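Local coordinates for protein aminopeptidase (Aneurinibacillus sp. AM-1, PDB 5IB9) that is probably a zinc-dependent metalloexopeptidase that removes residues from the amino terminus of peptides, through a peptidase domain joined to a protease-associated domain, at residues A[19-24]-A[244-249]; A[51-56]-A[208-213]; A[117-122]-A[141-146]; A[314-319]-A[347-352]. All blocks are in the same frame, centred on the assembly; numbering follows the deposited sequence.

Interaction 1: A[19-24]-A[244-249]; sequences YNTIQF and GVAVTL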
loop_
_atom_site.group_PDB
_atom_site.type_symbol
_atom_site.label_atom_id
_atom_site.label_comp_id
_atom_site.label_asym_id
_atom_site.label_seq_id
_atom_site.Cartn_x
_atom_site.Cartn_y
_atom_site.Cartn_z
ATOM N N TYR A 19 24.239 -15.757 -18.830
ATOM C CA TYR A 19 23.608 -15.857 -20.122
ATOM C C TYR A 19 22.461 -16.939 -20.103
ATOM O O TYR A 19 21.417 -16.687 -20.648
ATOM C CB TYR A 19 24.705 -16.331 -21.158
ATOM C CG TYR A 19 24.268 -16.385 -22.588
ATOM C CD1 TYR A 19 24.241 -15.264 -23.433
ATOM C CD2 TYR A 19 23.806 -17.627 -23.075
ATOM C CE1 TYR A 19 23.812 -15.390 -24.828
ATOM C CE2 TYR A 19 23.353 -17.752 -24.408
ATOM C CZ TYR A 19 23.346 -16.641 -25.239
ATOM O OH TYR A 19 22.875 -16.830 -26.555
ATOM N N ASN A 20 22.739 -18.033 -19.427
ATOM C CA ASN A 20 21.676 -19.126 -19.345
ATOM C C ASN A 20 20.425 -18.597 -18.605
ATOM O O ASN A 20 19.294 -18.938 -18.986
ATOM C CB ASN A 20 22.272 -20.342 -18.667
ATOM C CG ASN A 20 23.255 -21.086 -19.617
ATOM O OD1 ASN A 20 23.325 -20.778 -20.793
ATOM N ND2 ASN A 20 24.056 -21.975 -19.033
ATOM N N THR A 21 20.650 -17.819 -17.540
ATOM C CA THR A 21 19.454 -17.231 -16.961
ATOM C C THR A 21 18.655 -16.352 -17.887
ATOM O O THR A 21 17.412 -16.423 -17.973
ATOM C CB THR A 21 19.936 -16.356 -15.712
ATOM O OG1 THR A 21 20.467 -17.177 -14.692
ATOM C CG2 THR A 21 18.741 -15.478 -15.171
ATOM N N ILE A 22 19.343 -15.502 -18.664
ATOM C CA ILE A 22 18.622 -14.617 -19.631
ATOM C C ILE A 22 17.906 -15.472 -20.709
ATOM O O ILE A 22 16.802 -15.118 -21.127
ATOM C CB ILE A 22 19.559 -13.515 -20.294
ATOM C CG1 ILE A 22 20.165 -12.702 -19.108
ATOM C CG2 ILE A 22 18.845 -12.696 -21.269
ATOM C CD1 ILE A 22 21.423 -11.797 -19.528
ATOM N N GLN A 23 18.606 -16.499 -21.169
ATOM C CA GLN A 23 18.041 -17.360 -22.221
ATOM C C GLN A 23 16.735 -17.964 -21.681
ATOM O O GLN A 23 15.723 -17.911 -22.408
ATOM C CB GLN A 23 19.016 -18.491 -22.463
ATOM C CG GLN A 23 18.567 -19.401 -23.635
ATOM C CD GLN A 23 19.701 -20.387 -23.973
ATOM O OE1 GLN A 23 20.373 -20.953 -23.084
ATOM N NE2 GLN A 23 19.952 -20.559 -25.253
ATOM N N PHE A 24 16.766 -18.433 -20.434
ATOM C CA PHE A 24 15.515 -19.028 -19.852
ATOM C C PHE A 24 14.415 -17.959 -19.806
ATOM O O PHE A 24 13.247 -18.176 -20.210
ATOM C CB PHE A 24 15.760 -19.701 -18.467
ATOM C CG PHE A 24 14.490 -20.238 -17.895
ATOM C CD1 PHE A 24 14.000 -21.489 -18.331
ATOM C CD2 PHE A 24 13.675 -19.392 -17.078
ATOM C CE1 PHE A 24 12.680 -21.894 -17.917
ATOM C CE2 PHE A 24 12.339 -19.753 -16.657
ATOM C CZ PHE A 24 11.912 -21.084 -17.091
ATOM N N GLY A 244 19.654 -7.871 -15.305
ATOM C CA GLY A 244 19.849 -7.582 -13.890
ATOM C C GLY A 244 19.491 -8.769 -12.988
ATOM O O GLY A 244 20.121 -8.947 -12.000
ATOM N N VAL A 245 18.461 -9.503 -13.362
ATOM C CA VAL A 245 18.097 -10.723 -12.588
ATOM C C VAL A 245 19.279 -11.694 -12.643
ATOM O O VAL A 245 19.639 -12.276 -11.591
ATOM C CB VAL A 245 16.885 -11.357 -13.195
ATOM C CG1 VAL A 245 16.704 -12.766 -12.510
ATOM C CG2 VAL A 245 15.620 -10.479 -12.946
ATOM N N ALA A 246 19.863 -11.830 -13.845
ATOM C CA ALA A 246 20.963 -12.759 -13.961
ATOM C C ALA A 246 22.198 -12.396 -13.131
ATOM O O ALA A 246 22.855 -13.244 -12.493
ATOM C CB ALA A 246 21.413 -12.844 -15.456
ATOM N N VAL A 247 22.497 -11.069 -13.084
ATOM C CA VAL A 247 23.622 -10.588 -12.186
ATOM C C VAL A 247 23.258 -10.750 -10.707
ATOM O O VAL A 247 24.061 -11.149 -9.913
ATOM C CB VAL A 247 23.991 -9.122 -12.500
ATOM C CG1 VAL A 247 25.137 -8.623 -11.598
ATOM C CG2 VAL A 247 24.445 -9.055 -14.000
ATOM N N THR A 248 21.994 -10.514 -10.374
ATOM C CA THR A 248 21.508 -10.676 -8.994
ATOM C C THR A 248 21.698 -12.154 -8.534
ATOM O O THR A 248 22.277 -12.366 -7.483
ATOM C CB THR A 248 20.059 -10.251 -8.853
ATOM O OG1 THR A 248 19.942 -8.847 -9.152
ATOM C CG2 THR A 248 19.567 -10.419 -7.359
ATOM N N LEU A 249 21.260 -13.094 -9.366
ATOM C CA LEU A 249 21.394 -14.539 -9.052
ATOM C C LEU A 249 22.857 -14.904 -8.975
ATOM O O LEU A 249 23.239 -15.575 -8.056
ATOM C CB LEU A 249 20.642 -15.352 -10.122
ATOM C CG LEU A 249 19.152 -15.363 -10.046
ATOM C CD1 LEU A 249 18.617 -16.153 -11.242
ATOM C CD2 LEU A 249 18.715 -16.074 -8.727
HETATM O O HOH W 1 22.540 -15.924 -13.424
#

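Interaction 2: A[51-56]-A[208-213]; sequences YGYHVE and ATKKPD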
loop_
_atom_site.group_PDB
_atom_site.type_symbol
_atom_site.label_atom_id
_atom_site.label_comp_id
_atom_site.label_asym_id
_atom_site.label_seq_id
_atom_site.Cartn_x
_atom_site.Cartn_y
_atom_site.Cartn_z
ATOM N N TYR A 51 21.511 -22.414 -4.609
ATOM C CA TYR A 51 22.791 -21.898 -4.093
ATOM C C TYR A 51 22.824 -22.016 -2.574
ATOM O O TYR A 51 23.758 -21.522 -1.879
ATOM C CB TYR A 51 22.963 -20.375 -4.421
ATOM C CG TYR A 51 22.679 -20.021 -5.847
ATOM C CD1 TYR A 51 22.172 -18.737 -6.187
ATOM C CD2 TYR A 51 22.978 -20.842 -6.882
ATOM C CE1 TYR A 51 21.936 -18.443 -7.534
ATOM C CE2 TYR A 51 22.685 -20.559 -8.192
ATOM C CZ TYR A 51 22.247 -19.269 -8.524
ATOM O OH TYR A 51 21.945 -18.901 -9.834
ATOM N N GLY A 52 21.740 -22.538 -2.003
ATOM C CA GLY A 52 21.637 -22.719 -0.582
ATOM C C GLY A 52 20.864 -21.718 0.222
ATOM O O GLY A 52 20.831 -21.769 1.426
ATOM N N TYR A 53 20.188 -20.783 -0.448
ATOM C CA TYR A 53 19.410 -19.788 0.214
ATOM C C TYR A 53 17.986 -20.257 0.639
ATOM O O TYR A 53 17.316 -21.001 -0.079
ATOM C CB TYR A 53 19.217 -18.553 -0.713
ATOM C CG TYR A 53 20.513 -17.747 -0.895
ATOM C CD1 TYR A 53 20.768 -16.644 -0.118
ATOM C CD2 TYR A 53 21.412 -18.064 -1.920
ATOM C CE1 TYR A 53 21.931 -15.934 -0.273
ATOM C CE2 TYR A 53 22.616 -17.357 -2.046
ATOM C CZ TYR A 53 22.891 -16.309 -1.206
ATOM O OH TYR A 53 24.059 -15.555 -1.341
ATOM N N HIS A 54 17.611 -19.773 1.783
ATOM C CA HIS A 54 16.162 -19.737 2.145
ATOM C C HIS A 54 15.530 -18.523 1.387
ATOM O O HIS A 54 16.081 -17.394 1.356
ATOM C CB HIS A 54 16.013 -19.644 3.672
ATOM C CG HIS A 54 14.598 -19.552 4.130
ATOM N ND1 HIS A 54 14.036 -18.366 4.556
ATOM C CD2 HIS A 54 13.637 -20.499 4.245
ATOM C CE1 HIS A 54 12.784 -18.589 4.909
ATOM N NE2 HIS A 54 12.512 -19.871 4.715
ATOM N N VAL A 55 14.379 -18.791 0.834
ATOM C CA VAL A 55 13.798 -17.758 -0.100
ATOM C C VAL A 55 12.406 -17.439 0.404
ATOM O O VAL A 55 11.695 -18.334 0.903
ATOM C CB VAL A 55 13.752 -18.390 -1.503
ATOM C CG1 VAL A 55 13.068 -17.417 -2.475
ATOM C CG2 VAL A 55 15.161 -18.619 -1.985
ATOM N N GLU A 56 12.022 -16.182 0.372
ATOM C CA GLU A 56 10.634 -15.817 0.613
ATOM C C GLU A 56 10.055 -15.196 -0.660
ATOM O O GLU A 56 10.766 -14.552 -1.444
ATOM C CB GLU A 56 10.608 -14.696 1.654
ATOM C CG GLU A 56 11.117 -15.373 3.016
ATOM C CD GLU A 56 10.114 -16.411 3.708
ATOM O OE1 GLU A 56 10.560 -17.102 4.660
ATOM O OE2 GLU A 56 8.922 -16.635 3.293
ATOM N N ALA A 208 15.992 -13.402 -1.206
ATOM C CA ALA A 208 16.939 -14.457 -0.729
ATOM C C ALA A 208 17.935 -13.744 0.151
ATOM O O ALA A 208 18.522 -12.795 -0.246
ATOM C CB ALA A 208 17.692 -15.095 -1.985
ATOM N N THR A 209 18.076 -14.224 1.378
ATOM C CA THR A 209 18.894 -13.480 2.375
ATOM C C THR A 209 20.050 -14.370 2.806
ATOM O O THR A 209 19.784 -15.524 3.190
ATOM C CB THR A 209 18.017 -13.108 3.552
ATOM O OG1 THR A 209 16.973 -12.196 3.123
ATOM C CG2 THR A 209 18.907 -12.391 4.616
ATOM N N LYS A 210 21.222 -13.798 2.800
ATOM C CA LYS A 210 22.399 -14.408 3.399
ATOM C C LYS A 210 22.676 -13.708 4.754
ATOM O O LYS A 210 23.023 -12.535 4.832
ATOM C CB LYS A 210 23.604 -14.243 2.474
ATOM C CG LYS A 210 24.821 -15.145 2.988
ATOM C CD LYS A 210 26.082 -14.821 2.266
ATOM C CE LYS A 210 27.199 -15.950 2.570
ATOM N NZ LYS A 210 27.797 -15.747 3.917
ATOM N N LYS A 211 22.469 -14.452 5.822
ATOM C CA LYS A 211 22.812 -13.955 7.137
ATOM C C LYS A 211 24.339 -13.875 7.325
ATOM O O LYS A 211 25.019 -14.668 6.838
ATOM C CB LYS A 211 22.206 -14.860 8.223
ATOM C CG LYS A 211 20.704 -14.804 8.288
ATOM C CD LYS A 211 20.096 -16.081 8.840
ATOM C CE LYS A 211 18.818 -15.813 9.617
ATOM N NZ LYS A 211 18.353 -16.943 10.433
ATOM N N PRO A 212 24.815 -12.918 8.073
ATOM C CA PRO A 212 26.247 -12.850 8.271
ATOM C C PRO A 212 26.729 -14.054 9.042
ATOM O O PRO A 212 26.035 -14.544 9.855
ATOM C CB PRO A 212 26.446 -11.558 9.062
ATOM C CG PRO A 212 25.198 -11.186 9.554
ATOM C CD PRO A 212 24.140 -11.855 8.809
ATOM N N ASP A 213 27.892 -14.534 8.670
ATOM C CA ASP A 213 28.465 -15.750 9.240
ATOM C C ASP A 213 29.910 -15.603 9.713
ATOM O O ASP A 213 30.595 -16.551 9.784
ATOM C CB ASP A 213 28.278 -16.909 8.302
ATOM C CG ASP A 213 28.974 -16.717 6.998
ATOM O OD1 ASP A 213 29.407 -15.647 6.694
ATOM O OD2 ASP A 213 29.078 -17.691 6.322
HETATM O O HOH W 2 19.382 -18.186 3.379
#

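Interaction 3: A[117-122]-A[141-146]; sequences IALIQR and AVIIYN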
loop_
_atom_site.group_PDB
_atom_site.type_symbol
_atom_site.label_atom_id
_atom_site.label_comp_id
_atom_site.label_asym_id
_atom_site.label_seq_id
_atom_site.Cartn_x
_atom_site.Cartn_y
_atom_site.Cartn_z
ATOM N N ILE A 117 -14.208 18.359 -25.191
ATOM C CA ILE A 117 -13.015 17.499 -25.226
ATOM C C ILE A 117 -11.869 18.449 -25.066
ATOM O O ILE A 117 -11.838 19.476 -25.768
ATOM C CB ILE A 117 -12.904 16.747 -26.572
ATOM C CG1 ILE A 117 -14.060 15.762 -26.695
ATOM C CG2 ILE A 117 -11.595 15.998 -26.665
ATOM C CD1 ILE A 117 -14.233 15.275 -28.133
ATOM N N ALA A 118 -10.937 18.208 -24.115
ATOM C CA ALA A 118 -9.815 19.106 -23.939
ATOM C C ALA A 118 -8.638 18.718 -24.814
ATOM O O ALA A 118 -8.352 17.554 -24.921
ATOM C CB ALA A 118 -9.380 19.122 -22.503
ATOM N N LEU A 119 -8.000 19.695 -25.466
ATOM C CA LEU A 119 -6.749 19.481 -26.183
ATOM C C LEU A 119 -5.665 20.055 -25.315
ATOM O O LEU A 119 -5.728 21.226 -24.918
ATOM C CB LEU A 119 -6.766 20.271 -27.496
ATOM C CG LEU A 119 -5.542 19.995 -28.401
ATOM C CD1 LEU A 119 -5.486 18.596 -29.066
ATOM C CD2 LEU A 119 -5.522 21.078 -29.514
ATOM N N ILE A 120 -4.652 19.225 -25.022
ATOM C CA ILE A 120 -3.703 19.594 -24.006
ATOM C C ILE A 120 -2.359 19.180 -24.538
ATOM O O ILE A 120 -2.221 18.083 -25.144
ATOM C CB ILE A 120 -3.909 18.783 -22.694
ATOM C CG1 ILE A 120 -5.331 18.933 -22.138
ATOM C CG2 ILE A 120 -2.889 19.253 -21.670
ATOM C CD1 ILE A 120 -5.591 18.195 -20.768
ATOM N N GLN A 121 -1.403 20.081 -24.317
ATOM C CA GLN A 121 -0.054 19.944 -24.809
ATOM C C GLN A 121 0.738 19.219 -23.715
ATOM O O GLN A 121 0.632 19.572 -22.529
ATOM C CB GLN A 121 0.565 21.322 -25.039
ATOM C CG GLN A 121 2.085 21.301 -25.116
ATOM C CD GLN A 121 2.663 22.478 -25.900
ATOM O OE1 GLN A 121 3.113 22.301 -27.055
ATOM N NE2 GLN A 121 2.649 23.664 -25.290
ATOM N N ARG A 122 1.514 18.225 -24.142
ATOM C CA ARG A 122 2.447 17.510 -23.230
ATOM C C ARG A 122 3.415 18.503 -22.611
ATOM O O ARG A 122 3.936 19.393 -23.310
ATOM C CB ARG A 122 3.230 16.452 -24.014
ATOM C CG ARG A 122 4.284 15.661 -23.164
ATOM C CD ARG A 122 4.744 14.453 -23.939
ATOM N NE ARG A 122 5.889 13.779 -23.313
ATOM C CZ ARG A 122 6.545 12.764 -23.865
ATOM N NH1 ARG A 122 7.582 12.238 -23.223
ATOM N NH2 ARG A 122 6.172 12.258 -25.041
ATOM N N ALA A 141 -13.589 13.955 -22.479
ATOM C CA ALA A 141 -12.412 13.253 -22.947
ATOM C C ALA A 141 -11.279 14.248 -23.098
ATOM O O ALA A 141 -11.492 15.460 -23.110
ATOM C CB ALA A 141 -12.697 12.528 -24.276
ATOM N N VAL A 142 -10.072 13.736 -23.222
ATOM C CA VAL A 142 -8.849 14.553 -23.284
ATOM C C VAL A 142 -7.997 14.021 -24.416
ATOM O O VAL A 142 -7.858 12.815 -24.616
ATOM C CB VAL A 142 -8.050 14.515 -21.964
ATOM C CG1 VAL A 142 -6.778 15.082 -22.160
ATOM C CG2 VAL A 142 -8.851 15.227 -20.856
ATOM N N ILE A 143 -7.523 14.942 -25.265
ATOM C CA ILE A 143 -6.527 14.602 -26.280
ATOM C C ILE A 143 -5.235 15.307 -25.914
ATOM O O ILE A 143 -5.163 16.543 -25.740
ATOM C CB ILE A 143 -6.959 15.022 -27.690
ATOM C CG1 ILE A 143 -8.189 14.258 -28.142
ATOM C CG2 ILE A 143 -5.780 14.882 -28.700
ATOM C CD1 ILE A 143 -8.947 14.987 -29.305
ATOM N N ILE A 144 -4.169 14.515 -25.676
ATOM C CA ILE A 144 -2.918 15.087 -25.305
ATOM C C ILE A 144 -1.989 14.995 -26.528
ATOM O O ILE A 144 -1.957 13.966 -27.240
ATOM C CB ILE A 144 -2.291 14.375 -24.046
ATOM C CG1 ILE A 144 -3.234 14.485 -22.848
ATOM C CG2 ILE A 144 -0.988 15.076 -23.743
ATOM C CD1 ILE A 144 -2.799 13.709 -21.664
ATOM N N TYR A 145 -1.310 16.088 -26.846
ATOM C CA TYR A 145 -0.424 16.046 -28.003
ATOM C C TYR A 145 1.059 16.188 -27.636
ATOM O O TYR A 145 1.451 16.886 -26.653
ATOM C CB TYR A 145 -0.828 17.044 -29.099
ATOM C CG TYR A 145 -0.751 18.512 -28.761
ATOM C CD1 TYR A 145 0.323 19.283 -29.189
ATOM C CD2 TYR A 145 -1.828 19.178 -28.127
ATOM C CE1 TYR A 145 0.376 20.662 -28.943
ATOM C CE2 TYR A 145 -1.790 20.571 -27.855
ATOM C CZ TYR A 145 -0.690 21.313 -28.303
ATOM O OH TYR A 145 -0.586 22.680 -28.055
ATOM N N ASN A 146 1.872 15.510 -28.440
ATOM C CA ASN A 146 3.308 15.326 -28.119
ATOM C C ASN A 146 4.136 16.612 -28.105
ATOM O O ASN A 146 3.783 17.640 -28.744
ATOM C CB ASN A 146 3.945 14.238 -29.000
ATOM C CG ASN A 146 5.015 13.435 -28.261
ATOM O OD1 ASN A 146 5.455 13.803 -27.153
ATOM N ND2 ASN A 146 5.453 12.354 -28.892
HETATM O O HOH W 3 3.771 20.543 -28.962
#

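Interaction 4: A[314-319]-A[347-352]; sequences YTIDGK and DHESFH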
loop_
_atom_site.group_PDB
_atom_site.type_symbol
_atom_site.label_atom_id
_atom_site.label_comp_id
_atom_site.label_asym_id
_atom_site.label_seq_id
_atom_site.Cartn_x
_atom_site.Cartn_y
_atom_site.Cartn_z
ATOM N N TYR A 314 23.343 5.829 -11.365
ATOM C CA TYR A 314 22.418 6.937 -11.258
ATOM C C TYR A 314 21.820 6.989 -9.859
ATOM O O TYR A 314 21.403 5.985 -9.273
ATOM C CB TYR A 314 21.262 6.749 -12.213
ATOM C CG TYR A 314 21.547 7.110 -13.663
ATOM C CD1 TYR A 314 22.163 8.290 -13.999
ATOM C CD2 TYR A 314 21.218 6.218 -14.649
ATOM C CE1 TYR A 314 22.431 8.579 -15.390
ATOM C CE2 TYR A 314 21.483 6.500 -16.071
ATOM C CZ TYR A 314 22.042 7.695 -16.370
ATOM O OH TYR A 314 22.353 7.997 -17.705
ATOM N N THR A 315 21.738 8.209 -9.295
ATOM C CA THR A 315 21.086 8.398 -8.056
ATOM C C THR A 315 19.862 9.343 -8.260
ATOM O O THR A 315 19.854 10.161 -9.226
ATOM C CB THR A 315 21.976 8.947 -6.920
ATOM O OG1 THR A 315 22.363 10.274 -7.339
ATOM C CG2 THR A 315 23.233 8.075 -6.787
ATOM N N ILE A 316 18.896 9.274 -7.368
ATOM C CA ILE A 316 17.640 10.076 -7.573
ATOM C C ILE A 316 17.927 11.563 -7.493
ATOM O O ILE A 316 17.294 12.273 -8.311
ATOM C CB ILE A 316 16.641 9.679 -6.441
ATOM C CG1 ILE A 316 16.251 8.172 -6.552
ATOM C CG2 ILE A 316 15.391 10.564 -6.455
ATOM C CD1 ILE A 316 15.810 7.685 -7.909
ATOM N N ASP A 317 18.780 11.959 -6.526
ATOM C CA ASP A 317 19.102 13.378 -6.342
ATOM C C ASP A 317 20.351 13.813 -7.085
ATOM O O ASP A 317 20.775 14.955 -6.899
ATOM C CB ASP A 317 19.148 13.694 -4.846
ATOM C CG ASP A 317 20.037 12.760 -4.072
ATOM O OD1 ASP A 317 19.979 12.823 -2.797
ATOM O OD2 ASP A 317 20.813 11.961 -4.692
ATOM N N GLY A 318 20.979 12.967 -7.908
ATOM C CA GLY A 318 22.266 13.352 -8.541
ATOM C C GLY A 318 23.408 13.649 -7.582
ATOM O O GLY A 318 24.399 14.270 -8.003
ATOM N N LYS A 319 23.325 13.139 -6.347
ATOM C CA LYS A 319 24.379 13.310 -5.368
ATOM C C LYS A 319 25.040 11.959 -5.207
ATOM O O LYS A 319 24.369 10.897 -5.418
ATOM C CB LYS A 319 23.839 13.714 -4.025
ATOM C CG LYS A 319 23.258 15.141 -4.035
ATOM C CD LYS A 319 23.233 15.656 -2.593
ATOM C CE LYS A 319 22.058 15.132 -1.775
ATOM N NZ LYS A 319 20.882 16.103 -1.764
ATOM N N ASP A 347 13.878 0.625 -9.488
ATOM C CA ASP A 347 13.542 0.289 -8.082
ATOM C C ASP A 347 14.424 0.961 -7.028
ATOM O O ASP A 347 13.956 1.045 -5.882
ATOM C CB ASP A 347 13.586 -1.239 -7.895
ATOM C CG ASP A 347 12.553 -1.946 -8.789
ATOM O OD1 ASP A 347 11.349 -1.644 -8.653
ATOM O OD2 ASP A 347 13.018 -2.747 -9.659
ATOM N N HIS A 348 15.555 1.558 -7.415
ATOM C CA HIS A 348 16.334 2.320 -6.414
ATOM C C HIS A 348 15.518 3.478 -5.865
ATOM O O HIS A 348 15.745 3.882 -4.722
ATOM C CB HIS A 348 17.669 2.787 -6.956
ATOM C CG HIS A 348 17.540 3.658 -8.171
ATOM N ND1 HIS A 348 16.842 3.291 -9.321
ATOM C CD2 HIS A 348 18.088 4.869 -8.395
ATOM C CE1 HIS A 348 16.935 4.315 -10.194
ATOM N NE2 HIS A 348 17.713 5.261 -9.656
ATOM N N GLU A 349 14.567 4.011 -6.636
ATOM C CA GLU A 349 13.706 5.120 -6.143
ATOM C C GLU A 349 12.900 4.730 -4.928
ATOM O O GLU A 349 12.561 5.592 -4.113
ATOM C CB GLU A 349 12.772 5.487 -7.259
ATOM C CG GLU A 349 12.071 6.867 -7.040
ATOM C CD GLU A 349 11.424 7.319 -8.359
ATOM O OE1 GLU A 349 12.077 7.400 -9.443
ATOM O OE2 GLU A 349 10.247 7.565 -8.319
ATOM N N SER A 350 12.595 3.446 -4.781
ATOM C CA SER A 350 11.825 3.010 -3.596
ATOM C C SER A 350 12.568 3.010 -2.296
ATOM O O SER A 350 11.968 3.132 -1.223
ATOM C CB SER A 350 11.252 1.621 -3.938
ATOM O OG SER A 350 10.428 1.718 -5.131
ATOM N N PHE A 351 13.877 2.850 -2.457
ATOM C CA PHE A 351 14.771 2.827 -1.261
ATOM C C PHE A 351 15.262 4.238 -1.011
ATOM O O PHE A 351 15.361 4.602 0.169
ATOM C CB PHE A 351 15.868 1.759 -1.465
ATOM C CG PHE A 351 15.270 0.417 -1.628
ATOM C CD1 PHE A 351 14.836 -0.295 -0.496
ATOM C CD2 PHE A 351 14.908 -0.081 -2.888
ATOM C CE1 PHE A 351 14.116 -1.512 -0.626
ATOM C CE2 PHE A 351 14.226 -1.299 -3.025
ATOM C CZ PHE A 351 13.830 -2.018 -1.868
ATOM N N HIS A 352 15.623 5.016 -2.020
ATOM C CA HIS A 352 15.933 6.419 -1.782
ATOM C C HIS A 352 14.780 7.099 -1.006
ATOM O O HIS A 352 15.063 7.929 -0.103
ATOM C CB HIS A 352 16.182 7.059 -3.112
ATOM C CG HIS A 352 16.433 8.506 -2.978
ATOM N ND1 HIS A 352 17.703 8.997 -2.774
ATOM C CD2 HIS A 352 15.591 9.560 -3.054
ATOM C CE1 HIS A 352 17.636 10.322 -2.698
ATOM N NE2 HIS A 352 16.365 10.677 -2.774
HETATM O O HOH W 4 16.678 13.257 -2.140
#

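Interaction 1: A[19-24]-A[244-249]
No ring or amide plane lies between T21 and A246: the two helices meet through aliphatic groups, and the nearby flat side chains are turned elsewhere, the Y19 ring meeting N20 OD1 at its edge and the F24 ring stacking with Y43. T21 CG2 rests on the backbone and methyl of the opposite helix, 3.7 Å from A246 CA. T21 OG1 lies beside the backbone N (chi1 -66°), which places CG2 anti to that nitrogen and directs the methyl at A246, leaving OG1 for polar partners. That hydroxyl bonds to N17 O one turn back and, at 2.7 Å, to a water that donates to A246 O over 2.9 Å, bridging the helices. On one flank I22 CG1 lies 3.9 Å from A246 CB; on another L249 CD1 reaches T21 CG2 at 4.0 Å. With alanine and threonine at the crossing point, the axes of segments 19-24 and 244-249 come within 8.5 Å at an angle of 136°, more antiparallel than parallel. V245, at the margin of the contact, is about 6 Å, side chain to side chain, from the zinc ligand H228, which places this residue one layer behind the metal site. Helix 35-50 packs on V245 and L249 through I44, Q47 and F48, while helix 382-400 meets I22 and V247 through L385 and A389.

Interaction 2: A[51-56]-A[208-213]
K210, whose CB sits against the Y53 ring, has its ammonium nitrogen gripped from several sides: NZ makes a 3.2 Å salt bridge to D213 OD1 and hydrogen bonds to T260 OG1 and L258 O. The chain runs extended as far as CE and bends only at the last torsion (chi4 -78°), which brings NZ to these partners. Y53 CE1 lies 3.6 Å from K210 CB, and T209 O stands at the ring edge, 3.6 Å from Y53 CD1. A208 CB packs obliquely on the same ring, while Y53 OH bonds to A252 O of helix 238-256. With a valine in place of Y53, A252 O would probably lose its hydroxyl partner and a gap would open beside A208 and K210. A water joins the backbones, accepting from H54 N at 2.9 Å and donating to T209 O at 2.7 Å. V55 and A208 form an antiparallel non-hydrogen-bonded pair. G52, in a Schellman motif, closes helix 35-50 and leads the chain into strand 55-66. E56 OE2 bonds to S287 OG of the second subunit. Strand 187-210 runs between strands 55-66 and 263-269, with F48 of helix 35-50 packed over V55 and A208.

Interaction 3: A[117-122]-A[141-146]
Strands 117-121 and 141-145 are the two parallel strands of a beta-alpha-beta unit in the protease-associated (PA) domain, connected through helix 127-136. Their backbones are joined by a run of N-H...O bonds: I143 N reaches A118 O at 2.8 Å, almost straight at 174°, and further along I120 N bonds to I143 O, Y145 N to I120 O and R122 N to Y145 O. One face of the pair carries A118, I120, V142 and I144, where I120 CD1 packs on V142 CG1 at 3.6 Å. On the other face, L119 CD1 lies 3.7 Å from I143 CG2. Y145 adopts the crowded position between its backbone N and carbonyl carbon (chi1 64°), which swings the ring across the neighbouring strand. There Q121 CA sits over one ring face, 3.8 Å from the centroid, in a CH-pi contact, and L119 CG meets Y145 CD2 at 3.8 Å. Beyond the strand ends, R122 and N146 point the same way with guanidinium and amide planes nearly parallel; R122 NH2 gives N146 OD1 a weak bond of 2.7 Å, while N146 ND2 is fixed by G150 O. Helix 171-182 packs on L119 and Y145 through L177, L181 and A178. Strand 91-99 continues the parallel sheet beside strand 117-121, strand 165-169 does so beside strand 141-145, and V191 of strand 187-210 packs on I117, A141 and I143.

Interaction 4: A[314-319]-A[347-352]
A type I beta turn, T315 to G318, leaves strand 310-315 and presses I316 onto the short helix 348-352, close to the inhibitor pocket: the side chain of Y314 is about 5 Å from the bound inhibitor. I316 CB stands over the centre of the H352 imidazole, 3.6 Å from the centroid and 10° off the ring normal, a CH-pi contact. I316 CD1 reaches further, to 3.5 Å from H348 NE2 and 3.8 Å from E349 CB, and so touches both side chains. H348 NE2 itself bonds to E343 O, which holds this ring in place, and Y314 O lies obliquely to it. H352 carries CG anti to its backbone N (chi1 177°), and the ring extends to the turn with D317 OD1 at its edge, 3.4 Å from CE1, the carboxylate standing steeply to the ring plane. A water 2.7 Å from H352 NE2 also makes a weak bond to D317 OD1. The other oxygen, D317 OD2, accepts from K319 N at 3.2 Å in an Asx turn. Replacing H352 with an alanine would probably strip I316 of the surface it lies on and leave that water without its ring partner. Behind the helix, F351 packs on S279 and Y282 of helix 277-283, and H348 lies on A358 and L360 of strand 358-364, which pairs antiparallel with strand 310-315.

Overall arrangement
Interactions 1 and 2 are neighbours, their centres 18 Å apart, and they touch where L249 packs on Y51; helix 35-50 borders both. Interaction 4 lies about 23 Å from interaction 1, centre to centre, in the same peptidase domain. Interaction 3 stands apart in the PA domain, about 41 Å from interaction 1 and 50 Å from interaction 2 between centres. Along the chain, interaction 1 encloses interaction 2, which in turn encloses interaction 3, and interaction 4 follows. The amino-terminal helices and strand 55-66 are therefore built into the peptidase domain, with the PA domain inserted between them and the rest, and long strand 187-210 reaches both domains.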